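Local coordinates for nitrate transport protein (Parabacteroides distasonis, PDB 3HN0) that probably binds a small solute in the periplasm and hands it to a membrane-bound ABC transporter, at residues 15-20 with 224-229; 21-26 with 35-40; 108-113 with 258-263; 116-121 with 173-178. One frame throughout, in Å; residues are numbered along the deposited sequence. Where two conformers were deposited one is given.

In the fold
The four contacts lie in a two-lobed fold consistent with a periplasmic solute-binding protein. Contacts 1 and 2 adjoin, centres about 9 Å apart, on the lobe of the seven-stranded mixed sheet; helices 16-19 and 21-25 are consecutive, and contact 2 nests inside the chain loop closed by contact 1. Contacts 3 and 4, centres about 12 Å apart, share helix 107-119 across the chain's centre, their centres some 27 to 35 Å from those of the first pair. Contact 4 nests within the loop of contact 3, whose segments alternate with those of contact 1. Contact 3 probably ties helix 107-119 to the sheet-bearing lobe; contact 4 joins its C-terminal part to loop 173-178, near the second subunit.

Contact 1 of 4, residues 15-20 with 224-229; sequences PSVIAF and HGIFAQ
V17 and F227 point at each other from opposite directions, and the aromatic ring receives the valine at its far end: V17 CG1 lies 3.5 Å from F227 CE2 and about as close to F227 CZ. The methyl approaches obliquely, neither squarely over the ring nor in its plane. With chi1 at 67°, V17 CG1 is wedged between its own N and C, and this rotation turns the branch to the ring. I18, the next residue, crosses F227 at about a right angle, with I18 CG1 4.0 Å from F227 CE2. I226 comes in beside the ring. I226 CG2 stands 3.7 Å above one face of F227, displaced toward the rim, and also meets V17 CG1 at 3.6 Å, so one methyl fills the angle between valine and phenylalanine. The contact joins the short, weakly bonded helix 16-19, which follows the first strand of the mixed sheet, to the connection between helices 214-223 and 234-240. G225, with positive phi, ends the helical run in a Schellman motif; H224 ND1 bonds back to S220 O in the same turn. After it I226 keeps helical angles and the chain becomes extended only at F227; both direct their side chains to helix 16-19. Outside the pair, I18 packs on T217 and L221 of helix 214-223 and on I237 and C240 of helix 234-240, while F227 also touches P152 and L232. No hydrogen bond spans the two segments.

Contact 2 of 4, residues 21-26 with 35-40; sequences ADWLEN and VQVKVV
W23 and V35 make the tight, buried end of this contact, where W23 CE3 comes within 3.6 Å of V35 CG1. The indole also meets the next inward-facing valine: V37 CG2 lies in the ring plane at the edge of W23, 3.9 Å from W23 CE3. With CG opposite the carbonyl carbon (chi1 -71°), the tryptophan points from helix 21-25 toward the strand, and also packs against F20 (edge-to-face) and L203. The helix covers strand 33-40 of the mixed sheet, their local axes 8.0 Å apart and inclined at 116°. L24 lies on the more solvent-open half, where it and V37 remain partly exposed, yet it still packs closely. It crosses V37 at about a right angle, L24 CD2 being 3.5 Å from V37 O and 3.8 Å from V37 CB; I226 touches L24 as well. The loose side is that of Q36 and K38, which turn away from the helix and are joined by only a weak bond. A water completes the contact. It donates to W23 O at 2.6 Å and to V35 O at 2.8 Å, and accepts from V37 N at 3.0 Å. Helix and strand therefore hold together through apolar branches, while the water gives V35 O and V37 N a partner and links them to W23 O, where no direct hydrogen bond crosses.

Contact 3 of 4, residues 108-113 with 258-263; sequences PDILTR and LRLIEQ
Both isoleucines, I110 and I261, set CG1 opposite the carbonyl carbon (chi1 -65° in each), but they part at chi2: extended in I110 and folded back to -60° in I261, which swings I261 CD1 out to the other helix. The result is a near-perpendicular helix pair, the segments crossing at 87° with axes 10.0 Å apart, in which helix 107-119 probably belongs to the second lobe of the solute-binding fold and helix 251-264 to the lobe of the mixed sheet. I261 CD1 settles 3.5 Å from I110 CG2 and 3.8 Å from I110 CB, while I110 CD1 meets I261 CG2 at 3.9 Å. The two side chains themselves cross at about a right angle. Beside them L260 and I110 run antiparallel, L260 CD2 touching I110 CG2 and L111 CD2, both at 3.9 Å; L260 was modelled in two conformers, so this side of the contact is less certain. All four residues are buried. F257 packs on L111 and Y264 on I110, extending the apolar surface along helix 251-264, and I261 in turn rests on I63 of helix 62-70. On helix 107-119, R113 forms a salt bridge with D109 one turn earlier. At the start of this segment, P108 O takes two bonds from opposite faces of its plane: T112 N at 3.1 Å and T112 OG1 at 2.7 Å.

Contact 4 of 4, residues 116-121 with 173-178; sequences LGRQRL and LTDNDT
L173 O has two donors from helix 107-119: the hydroxyl of Y114 bonds to it, and R118 NH1 reaches it at 3.2 Å in a weak, bent bond (134°). R118 leaves the helix with CG opposite its own N (chi1 167°); the extended chi1 and chi2 carry R118 CD to 3.6 Å from L173 O, and the bend at chi3 then turns the guanidinium. This group is steadied from its own side of the contact. Its NE donates to Q119 OE1 at 3.0 Å in a nearly straight bond lying close to the guanidinium plane, which should limit rotation of the group. D175 faces it only as a charge: D175 OD2 is 4.3 Å from R118 NH2 and well out of the guanidinium plane, so the attraction is probably modest. The loop is shaped by a type I turn from T174 to D177, closed by D177 N to T174 O. D177 OD2 then accepts L173 N through its anti lone pair at 3.1 Å, tying the residue before the turn to its last residue. A Schellman motif at R120 finishes the helix just beyond R118. This is a surface contact, set between the C-terminal end of helix 107-119 and the loop joining strand 165-169 to strand 184-188; L173 packs on L260 of helix 251-264 in the conformer given, and T178 OG1 bonds to A228 N of the second subunit.

Contact 1 of 4, residues 15-20 with 224-229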
loop_
_atom_site.group_PDB
_atom_site.type_symbol
_atom_site.label_atom_id
_atom_site.label_comp_id
_atom_site.label_asym_id
_atom_site.label_seq_id
_atom_site.Cartn_x
_atom_site.Cartn_y
_atom_site.Cartn_z
ATOM N N PRO A 15 9.243 -16.212 7.063
ATOM C CA PRO A 15 7.991 -15.658 7.589
ATOM C C PRO A 15 6.623 -16.082 6.958
ATOM O O PRO A 15 5.560 -15.989 7.592
ATOM C CB PRO A 15 8.221 -14.160 7.492
ATOM C CG PRO A 15 9.204 -13.968 6.427
ATOM C CD PRO A 15 10.073 -15.178 6.388
ATOM N N SER A 16 6.646 -16.621 5.734
ATOM C CA SER A 16 5.430 -17.132 5.151
ATOM C C SER A 16 4.843 -18.287 5.969
ATOM O O SER A 16 3.651 -18.466 5.936
ATOM C CB SER A 16 5.682 -17.625 3.737
ATOM O OG SER A 16 6.493 -18.759 3.830
ATOM N N VAL A 17 5.673 -19.019 6.745
ATOM C CA VAL A 17 5.150 -20.147 7.561
ATOM C C VAL A 17 4.192 -19.587 8.610
ATOM O O VAL A 17 3.221 -20.263 9.006
ATOM C CB VAL A 17 6.228 -20.990 8.201
ATOM C CG1 VAL A 17 7.021 -20.203 9.280
ATOM C CG2 VAL A 17 5.641 -22.299 8.757
ATOM N N ILE A 18 4.383 -18.310 8.989
ATOM C CA ILE A 18 3.465 -17.722 9.946
ATOM C C ILE A 18 2.020 -17.678 9.428
ATOM O O ILE A 18 1.065 -17.956 10.163
ATOM C CB ILE A 18 3.931 -16.288 10.390
ATOM C CG1 ILE A 18 5.310 -16.371 11.033
ATOM C CG2 ILE A 18 2.866 -15.659 11.359
ATOM C CD1 ILE A 18 6.010 -14.969 11.286
ATOM N N ALA A 19 1.844 -17.380 8.146
ATOM C CA ALA A 19 0.529 -17.374 7.549
ATOM C C ALA A 19 -0.142 -18.733 7.561
ATOM O O ALA A 19 -1.355 -18.825 7.587
ATOM C CB ALA A 19 0.638 -16.859 6.082
ATOM N N PHE A 20 0.685 -19.769 7.481
ATOM C CA PHE A 20 0.253 -21.151 7.427
ATOM C C PHE A 20 0.276 -21.834 8.794
ATOM O O PHE A 20 -0.024 -23.019 8.897
ATOM C CB PHE A 20 1.166 -21.893 6.428
ATOM C CG PHE A 20 0.927 -21.527 5.004
ATOM C CD1 PHE A 20 1.565 -20.465 4.432
ATOM C CD2 PHE A 20 0.041 -22.275 4.214
ATOM C CE1 PHE A 20 1.328 -20.129 3.131
ATOM C CE2 PHE A 20 -0.201 -21.944 2.902
ATOM C CZ PHE A 20 0.429 -20.873 2.363
ATOM N N HIS A 224 5.877 -26.536 17.513
ATOM C CA HIS A 224 6.190 -27.321 16.297
ATOM C C HIS A 224 7.623 -27.181 15.837
ATOM O O HIS A 224 7.979 -27.714 14.790
ATOM C CB HIS A 224 5.227 -26.992 15.127
ATOM C CG HIS A 224 3.843 -27.536 15.328
ATOM N ND1 HIS A 224 2.904 -26.894 16.101
ATOM C CD2 HIS A 224 3.247 -28.661 14.862
ATOM C CE1 HIS A 224 1.790 -27.619 16.129
ATOM N NE2 HIS A 224 1.973 -28.695 15.383
ATOM N N GLY A 225 8.442 -26.484 16.616
ATOM C CA GLY A 225 9.865 -26.286 16.334
ATOM C C GLY A 225 10.227 -25.433 15.117
ATOM O O GLY A 225 11.327 -25.555 14.581
ATOM N N ILE A 226 9.325 -24.559 14.679
ATOM C CA ILE A 226 9.535 -23.825 13.468
ATOM C C ILE A 226 10.448 -22.655 13.779
ATOM O O ILE A 226 11.321 -22.320 12.997
ATOM C CB ILE A 226 8.196 -23.304 12.865
ATOM C CG1 ILE A 226 7.164 -24.449 12.669
ATOM C CG2 ILE A 226 8.449 -22.541 11.553
ATOM C CD1 ILE A 226 7.697 -25.550 11.859
ATOM N N PHE A 227 10.210 -21.998 14.912
ATOM C CA PHE A 227 11.087 -20.922 15.368
ATOM C C PHE A 227 11.469 -21.184 16.811
ATOM O O PHE A 227 10.745 -21.849 17.569
ATOM C CB PHE A 227 10.380 -19.567 15.292
ATOM C CG PHE A 227 9.994 -19.154 13.885
ATOM C CD1 PHE A 227 10.954 -18.769 12.994
ATOM C CD2 PHE A 227 8.671 -19.202 13.481
ATOM C CE1 PHE A 227 10.590 -18.415 11.669
ATOM C CE2 PHE A 227 8.280 -18.827 12.185
ATOM C CZ PHE A 227 9.261 -18.437 11.288
ATOM N N ALA A 228 12.628 -20.662 17.192
ATOM C CA ALA A 228 13.096 -20.772 18.557
ATOM C C ALA A 228 12.193 -19.997 19.494
ATOM O O ALA A 228 11.557 -18.989 19.108
ATOM C CB ALA A 228 14.564 -20.251 18.679
ATOM N N GLN A 229 12.141 -20.458 20.744
ATOM C CA GLN A 229 11.301 -19.841 21.759
ATOM C C GLN A 229 11.702 -18.365 21.921
ATOM O O GLN A 229 12.875 -18.065 22.112
ATOM C CB GLN A 229 11.419 -20.589 23.114
ATOM C CG GLN A 229 10.095 -21.076 23.731
ATOM C CD GLN A 229 10.278 -22.035 24.927
ATOM O OE1 GLN A 229 11.402 -22.342 25.338
ATOM N NE2 GLN A 229 9.160 -22.501 25.493
#

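Contact 2 of 4, residues 21-26 with 35-40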
loop_
_atom_site.group_PDB
_atom_site.type_symbol
_atom_site.label_atom_id
_atom_site.label_comp_id
_atom_site.label_asym_id
_atom_site.label_seq_id
_atom_site.Cartn_x
_atom_site.Cartn_y
_atom_site.Cartn_z
ATOM N N ALA A 21 0.605 -21.091 9.863
ATOM C CA ALA A 21 0.826 -21.695 11.177
ATOM C C ALA A 21 -0.339 -22.538 11.631
ATOM O O ALA A 21 -0.140 -23.621 12.190
ATOM C CB ALA A 21 1.168 -20.615 12.243
ATOM N N ASP A 22 -1.557 -22.038 11.439
ATOM C CA ASP A 22 -2.699 -22.749 11.946
ATOM C C ASP A 22 -2.920 -24.070 11.174
ATOM O O ASP A 22 -3.602 -24.933 11.660
ATOM C CB ASP A 22 -3.975 -21.945 11.944
ATOM C CG ASP A 22 -5.073 -22.613 12.776
ATOM O OD1 ASP A 22 -4.824 -22.882 13.962
ATOM O OD2 ASP A 22 -6.174 -22.872 12.258
ATOM N N TRP A 23 -2.339 -24.205 9.997
ATOM C CA TRP A 23 -2.430 -25.491 9.266
ATOM C C TRP A 23 -1.509 -26.559 9.834
ATOM O O TRP A 23 -1.720 -27.758 9.633
ATOM C CB TRP A 23 -2.112 -25.293 7.803
ATOM C CG TRP A 23 -3.163 -24.526 6.980
ATOM C CD1 TRP A 23 -4.249 -23.833 7.450
ATOM C CD2 TRP A 23 -3.191 -24.397 5.566
ATOM N NE1 TRP A 23 -4.943 -23.264 6.387
ATOM C CE2 TRP A 23 -4.312 -23.599 5.228
ATOM C CE3 TRP A 23 -2.357 -24.825 4.543
ATOM C CZ2 TRP A 23 -4.598 -23.252 3.922
ATOM C CZ3 TRP A 23 -2.659 -24.496 3.259
ATOM C CH2 TRP A 23 -3.786 -23.721 2.960
ATOM N N LEU A 24 -0.473 -26.137 10.550
ATOM C CA LEU A 24 0.357 -27.083 11.297
ATOM C C LEU A 24 -0.352 -27.476 12.544
ATOM O O LEU A 24 -0.396 -28.656 12.910
ATOM C CB LEU A 24 1.724 -26.461 11.650
ATOM C CG LEU A 24 2.656 -26.305 10.473
ATOM C CD1 LEU A 24 3.865 -25.439 10.862
ATOM C CD2 LEU A 24 3.120 -27.695 10.029
ATOM N N GLU A 25 -0.926 -26.485 13.213
ATOM C CA GLU A 25 -1.653 -26.722 14.446
ATOM C C GLU A 25 -2.874 -27.607 14.211
ATOM O O GLU A 25 -3.084 -28.557 14.944
ATOM C CB GLU A 25 -2.072 -25.384 15.083
ATOM C CG GLU A 25 -2.797 -25.514 16.450
ATOM C CD GLU A 25 -1.889 -25.964 17.611
ATOM O OE1 GLU A 25 -0.638 -25.930 17.490
ATOM O OE2 GLU A 25 -2.440 -26.358 18.670
ATOM N N ASN A 26 -3.655 -27.285 13.172
ATOM C CA ASN A 26 -4.979 -27.869 12.900
ATOM C C ASN A 26 -5.143 -28.071 11.396
ATOM O O ASN A 26 -5.799 -27.266 10.724
ATOM C CB ASN A 26 -6.079 -26.913 13.344
ATOM C CG ASN A 26 -6.140 -26.757 14.858
ATOM O OD1 ASN A 26 -6.454 -27.704 15.575
ATOM N ND2 ASN A 26 -5.826 -25.545 15.348
ATOM N N VAL A 35 -4.487 -31.517 4.557
ATOM C CA VAL A 35 -3.507 -30.572 4.089
ATOM C C VAL A 35 -2.298 -30.702 4.995
ATOM O O VAL A 35 -2.401 -30.616 6.211
ATOM C CB VAL A 35 -4.103 -29.116 3.984
ATOM C CG1 VAL A 35 -3.060 -28.148 3.460
ATOM C CG2 VAL A 35 -5.360 -29.117 3.087
ATOM N N GLN A 36 -1.140 -30.993 4.403
ATOM C CA GLN A 36 0.068 -31.327 5.138
ATOM C C GLN A 36 1.149 -30.320 4.823
ATOM O O GLN A 36 1.614 -30.303 3.687
ATOM C CB GLN A 36 0.490 -32.684 4.658
ATOM C CG GLN A 36 1.586 -33.375 5.371
ATOM C CD GLN A 36 1.656 -34.845 4.921
ATOM O OE1 GLN A 36 2.578 -35.246 4.231
ATOM N NE2 GLN A 36 0.661 -35.631 5.315
ATOM N N VAL A 37 1.467 -29.442 5.779
ATOM C CA VAL A 37 2.479 -28.411 5.554
ATOM C C VAL A 37 3.859 -28.910 5.957
ATOM O O VAL A 37 4.046 -29.430 7.078
ATOM C CB VAL A 37 2.164 -27.141 6.390
ATOM C CG1 VAL A 37 3.341 -26.125 6.342
ATOM C CG2 VAL A 37 0.893 -26.536 5.901
ATOM N N LYS A 38 4.829 -28.711 5.080
ATOM C CA LYS A 38 6.229 -29.043 5.365
ATOM C C LYS A 38 7.086 -27.835 5.021
ATOM O O LYS A 38 6.909 -27.196 3.974
ATOM C CB LYS A 38 6.631 -30.263 4.572
ATOM C CG LYS A 38 6.006 -31.555 5.106
ATOM C CD LYS A 38 6.700 -32.801 4.518
ATOM C CE LYS A 38 5.959 -34.097 4.870
ATOM N NZ LYS A 38 5.163 -34.002 6.133
ATOM N N VAL A 39 7.991 -27.498 5.924
ATOM C CA VAL A 39 8.909 -26.399 5.694
ATOM C C VAL A 39 10.104 -26.937 4.900
ATOM O O VAL A 39 10.647 -28.000 5.211
ATOM C CB VAL A 39 9.321 -25.731 7.019
ATOM C CG1 VAL A 39 10.329 -24.581 6.769
ATOM C CG2 VAL A 39 8.083 -25.233 7.793
ATOM N N VAL A 40 10.485 -26.240 3.842
ATOM C CA VAL A 40 11.630 -26.666 3.050
ATOM C C VAL A 40 12.701 -25.597 3.164
ATOM O O VAL A 40 12.404 -24.436 3.395
ATOM C CB VAL A 40 11.278 -26.938 1.580
ATOM C CG1 VAL A 40 10.326 -28.127 1.494
ATOM C CG2 VAL A 40 10.688 -25.703 0.909
HETATM O O HOH W 1 -0.573 -29.402 7.969
#

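Contact 3 of 4, residues 108-113 with 258-263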
loop_
_atom_site.group_PDB
_atom_site.type_symbol
_atom_site.label_atom_id
_atom_site.label_comp_id
_atom_site.label_asym_id
_atom_site.label_seq_id
_atom_site.Cartn_x
_atom_site.Cartn_y
_atom_site.Cartn_z
ATOM N N PRO A 108 15.578 -9.292 -2.210
ATOM C CA PRO A 108 16.007 -8.295 -1.212
ATOM C C PRO A 108 17.041 -7.299 -1.706
ATOM O O PRO A 108 16.990 -6.110 -1.390
ATOM C CB PRO A 108 16.580 -9.142 -0.063
ATOM C CG PRO A 108 16.827 -10.497 -0.627
ATOM C CD PRO A 108 15.756 -10.670 -1.721
ATOM N N ASP A 109 17.991 -7.753 -2.505
ATOM C CA ASP A 109 18.995 -6.888 -3.099
ATOM C C ASP A 109 18.390 -5.837 -4.068
ATOM O O ASP A 109 18.589 -4.621 -3.939
ATOM C CB ASP A 109 19.983 -7.793 -3.862
ATOM C CG ASP A 109 21.117 -7.040 -4.496
ATOM O OD1 ASP A 109 21.335 -5.868 -4.119
ATOM O OD2 ASP A 109 21.808 -7.643 -5.361
ATOM N N ILE A 110 17.603 -6.318 -5.019
ATOM C CA ILE A 110 16.965 -5.443 -6.002
ATOM C C ILE A 110 16.074 -4.379 -5.356
ATOM O O ILE A 110 16.158 -3.197 -5.701
ATOM C CB ILE A 110 16.204 -6.232 -7.069
ATOM C CG1 ILE A 110 17.169 -7.075 -7.901
ATOM C CG2 ILE A 110 15.409 -5.234 -7.983
ATOM C CD1 ILE A 110 16.576 -8.369 -8.486
ATOM N N LEU A 111 15.262 -4.792 -4.385
ATOM C CA LEU A 111 14.382 -3.865 -3.686
ATOM C C LEU A 111 15.140 -2.839 -2.852
ATOM O O LEU A 111 14.679 -1.694 -2.686
ATOM C CB LEU A 111 13.335 -4.607 -2.840
ATOM C CG LEU A 111 12.285 -5.372 -3.708
ATOM C CD1 LEU A 111 11.157 -5.925 -2.829
ATOM C CD2 LEU A 111 11.722 -4.519 -4.840
ATOM N N THR A 112 16.275 -3.229 -2.307
ATOM C CA THR A 112 17.095 -2.295 -1.553
ATOM C C THR A 112 17.657 -1.273 -2.541
ATOM O O THR A 112 17.601 -0.083 -2.289
ATOM C CB THR A 112 18.234 -3.039 -0.803
ATOM O OG1 THR A 112 17.630 -3.958 0.134
ATOM C CG2 THR A 112 19.121 -2.075 -0.037
ATOM N N ARG A 113 18.147 -1.744 -3.678
ATOM C CA ARG A 113 18.666 -0.811 -4.682
ATOM C C ARG A 113 17.566 0.137 -5.163
ATOM O O ARG A 113 17.787 1.329 -5.314
ATOM C CB ARG A 113 19.302 -1.581 -5.840
ATOM C CG ARG A 113 20.673 -2.165 -5.470
ATOM C CD ARG A 113 21.364 -2.700 -6.706
ATOM N NE ARG A 113 21.139 -4.126 -6.884
ATOM C CZ ARG A 113 21.047 -4.752 -8.052
ATOM N NH1 ARG A 113 21.091 -4.078 -9.198
ATOM N NH2 ARG A 113 20.882 -6.072 -8.067
ATOM N N LEU A 258 7.093 -7.586 -10.647
ATOM C CA LEU A 258 7.891 -8.328 -11.629
ATOM C C LEU A 258 8.556 -7.375 -12.638
ATOM O O LEU A 258 9.728 -7.537 -12.956
ATOM C CB LEU A 258 7.063 -9.432 -12.323
ATOM C CG LEU A 258 6.749 -10.618 -11.383
ATOM C CD1 LEU A 258 5.782 -11.629 -12.041
ATOM C CD2 LEU A 258 8.011 -11.344 -10.887
ATOM N N ARG A 259 7.823 -6.349 -13.069
ATOM C CA ARG A 259 8.355 -5.341 -13.945
ATOM C C ARG A 259 9.513 -4.613 -13.323
ATOM O O ARG A 259 10.522 -4.348 -13.989
ATOM C CB ARG A 259 7.259 -4.341 -14.315
ATOM C CG ARG A 259 7.607 -3.383 -15.424
ATOM C CD ARG A 259 6.338 -2.635 -15.945
ATOM N NE ARG A 259 5.314 -3.570 -16.458
ATOM C CZ ARG A 259 4.128 -3.843 -15.888
ATOM N NH1 ARG A 259 3.724 -3.250 -14.759
ATOM N NH2 ARG A 259 3.314 -4.719 -16.471
ATOM N N LEU A 260 9.378 -4.256 -12.041
ATOM C CA LEU A 260 10.466 -3.607 -11.328
ATOM C C LEU A 260 11.710 -4.502 -11.298
ATOM O O LEU A 260 12.815 -4.062 -11.622
ATOM C CB LEU A 260 9.992 -3.221 -9.913
ATOM C CG LEU A 260 10.942 -2.452 -8.999
ATOM C CD1 LEU A 260 10.170 -1.809 -7.824
ATOM C CD2 LEU A 260 12.032 -3.386 -8.510
ATOM N N ILE A 261 11.540 -5.769 -10.922
ATOM C CA ILE A 261 12.667 -6.698 -10.867
ATOM C C ILE A 261 13.346 -6.817 -12.243
ATOM O O ILE A 261 14.564 -6.794 -12.360
ATOM C CB ILE A 261 12.225 -8.108 -10.422
ATOM C CG1 ILE A 261 11.711 -8.053 -8.981
ATOM C CG2 ILE A 261 13.349 -9.158 -10.617
ATOM C CD1 ILE A 261 12.767 -7.569 -7.998
ATOM N N GLU A 262 12.521 -6.931 -13.273
ATOM C CA GLU A 262 12.997 -7.091 -14.626
ATOM C C GLU A 262 13.862 -5.889 -15.057
ATOM O O GLU A 262 14.798 -6.028 -15.866
ATOM C CB GLU A 262 11.786 -7.259 -15.533
ATOM C CG GLU A 262 12.136 -7.548 -16.962
ATOM C CD GLU A 262 10.910 -7.636 -17.851
ATOM O OE1 GLU A 262 9.911 -6.963 -17.552
ATOM O OE2 GLU A 262 10.955 -8.386 -18.828
ATOM N N GLN A 263 13.563 -4.702 -14.534
ATOM C CA GLN A 263 14.343 -3.499 -14.866
ATOM C C GLN A 263 15.785 -3.594 -14.424
ATOM O O GLN A 263 16.675 -2.950 -15.027
ATOM C CB GLN A 263 13.764 -2.271 -14.207
ATOM C CG GLN A 263 12.571 -1.644 -14.880
ATOM C CD GLN A 263 12.196 -0.357 -14.156
ATOM O OE1 GLN A 263 11.538 -0.388 -13.114
ATOM N NE2 GLN A 263 12.646 0.774 -14.690
#

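Contact 4 of 4, residues 116-121 with 173-178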
loop_
_atom_site.group_PDB
_atom_site.type_symbol
_atom_site.label_atom_id
_atom_site.label_comp_id
_atom_site.label_asym_id
_atom_site.label_seq_id
_atom_site.Cartn_x
_atom_site.Cartn_y
_atom_site.Cartn_z
ATOM N N LEU A 116 16.897 2.798 -2.377
ATOM C CA LEU A 116 17.973 3.787 -2.272
ATOM C C LEU A 116 17.890 4.779 -3.427
ATOM O O LEU A 116 18.002 5.985 -3.220
ATOM C CB LEU A 116 19.324 3.112 -2.211
ATOM C CG LEU A 116 19.621 2.262 -0.956
ATOM C CD1 LEU A 116 20.981 1.534 -1.129
ATOM C CD2 LEU A 116 19.591 3.067 0.339
ATOM N N GLY A 117 17.645 4.283 -4.634
ATOM C CA GLY A 117 17.447 5.184 -5.789
ATOM C C GLY A 117 16.266 6.128 -5.640
ATOM O O GLY A 117 16.369 7.341 -5.877
ATOM N N ARG A 118 15.123 5.575 -5.259
ATOM C CA ARG A 118 13.896 6.343 -5.056
ATOM C C ARG A 118 14.080 7.443 -3.985
ATOM O O ARG A 118 13.581 8.559 -4.116
ATOM C CB ARG A 118 12.780 5.363 -4.621
ATOM C CG ARG A 118 11.511 5.981 -4.078
ATOM C CD ARG A 118 10.549 4.903 -3.518
ATOM N NE ARG A 118 10.161 5.183 -2.128
ATOM C CZ ARG A 118 9.349 4.427 -1.394
ATOM N NH1 ARG A 118 8.794 3.340 -1.905
ATOM N NH2 ARG A 118 9.074 4.769 -0.141
ATOM N N GLN A 119 14.782 7.110 -2.914
ATOM C CA GLN A 119 14.960 8.054 -1.811
ATOM C C GLN A 119 16.178 8.937 -2.001
ATOM O O GLN A 119 16.438 9.800 -1.158
ATOM C CB GLN A 119 15.092 7.299 -0.506
ATOM C CG GLN A 119 13.861 6.509 -0.185
ATOM C CD GLN A 119 12.673 7.405 0.043
ATOM O OE1 GLN A 119 11.710 7.376 -0.717
ATOM N NE2 GLN A 119 12.736 8.210 1.090
ATOM N N ARG A 120 16.942 8.704 -3.060
ATOM C CA ARG A 120 18.176 9.506 -3.308
ATOM C C ARG A 120 19.210 9.375 -2.183
ATOM O O ARG A 120 19.807 10.362 -1.725
ATOM C CB ARG A 120 17.821 10.986 -3.580
ATOM C CG ARG A 120 16.756 11.139 -4.681
ATOM C CD ARG A 120 16.235 12.578 -4.849
ATOM N NE ARG A 120 17.288 13.534 -5.212
ATOM C CZ ARG A 120 17.845 13.639 -6.421
ATOM N NH1 ARG A 120 17.471 12.841 -7.431
ATOM N NH2 ARG A 120 18.799 14.546 -6.622
ATOM N N LEU A 121 19.432 8.134 -1.771
ATOM C CA LEU A 121 20.434 7.773 -0.795
ATOM C C LEU A 121 21.377 6.913 -1.622
ATOM O O LEU A 121 20.943 6.290 -2.556
ATOM C CB LEU A 121 19.766 6.966 0.321
ATOM C CG LEU A 121 18.632 7.622 1.127
ATOM C CD1 LEU A 121 17.788 6.539 1.873
ATOM C CD2 LEU A 121 19.233 8.669 2.086
ATOM N N LEU A 173 6.165 0.306 -3.350
ATOM C CA LEU A 173 6.593 0.957 -4.621
ATOM C C LEU A 173 6.713 2.471 -4.444
ATOM O O LEU A 173 7.704 3.081 -4.857
ATOM C CB LEU A 173 5.586 0.633 -5.746
ATOM C CG LEU A 173 6.045 1.111 -7.135
ATOM C CD1 LEU A 173 7.015 0.087 -7.715
ATOM C CD2 LEU A 173 4.843 1.336 -8.083
ATOM N N THR A 174 5.709 3.062 -3.795
ATOM C CA THR A 174 5.565 4.497 -3.614
ATOM C C THR A 174 4.954 4.694 -2.251
ATOM O O THR A 174 4.490 3.722 -1.634
ATOM C CB THR A 174 4.550 5.070 -4.692
ATOM O OG1 THR A 174 3.245 4.447 -4.555
ATOM C CG2 THR A 174 5.059 4.822 -6.109
ATOM N N ASP A 175 4.863 5.934 -1.777
ATOM C CA ASP A 175 4.090 6.212 -0.540
ATOM C C ASP A 175 2.591 5.926 -0.578
ATOM O O ASP A 175 2.060 5.302 0.347
ATOM C CB ASP A 175 4.343 7.628 -0.085
ATOM C CG ASP A 175 5.644 7.737 0.622
ATOM O OD1 ASP A 175 5.713 7.168 1.742
ATOM O OD2 ASP A 175 6.587 8.319 0.034
ATOM N N ASN A 176 1.883 6.329 -1.627
ATOM C CA ASN A 176 0.462 5.930 -1.724
ATOM C C ASN A 176 0.232 4.395 -1.836
ATOM O O ASN A 176 -0.918 3.950 -1.857
ATOM C CB ASN A 176 -0.279 6.696 -2.849
ATOM N N ASP A 177 1.295 3.584 -1.854
ATOM C CA ASP A 177 1.162 2.138 -2.023
ATOM C C ASP A 177 1.186 1.534 -0.611
ATOM O O ASP A 177 2.212 1.021 -0.233
ATOM C CB ASP A 177 2.326 1.590 -2.918
ATOM C CG ASP A 177 2.237 0.019 -3.218
ATOM O OD1 ASP A 177 1.093 -0.428 -3.269
ATOM O OD2 ASP A 177 3.281 -0.764 -3.387
ATOM N N THR A 178 0.082 1.573 0.171
ATOM C CA THR A 178 0.075 0.899 1.491
ATOM C C THR A 178 0.154 -0.610 1.357
ATOM O O THR A 178 0.556 -1.281 2.311
ATOM C CB THR A 178 -1.163 1.234 2.437
ATOM O OG1 THR A 178 -2.379 0.750 1.867
ATOM C CG2 THR A 178 -1.258 2.728 2.687
#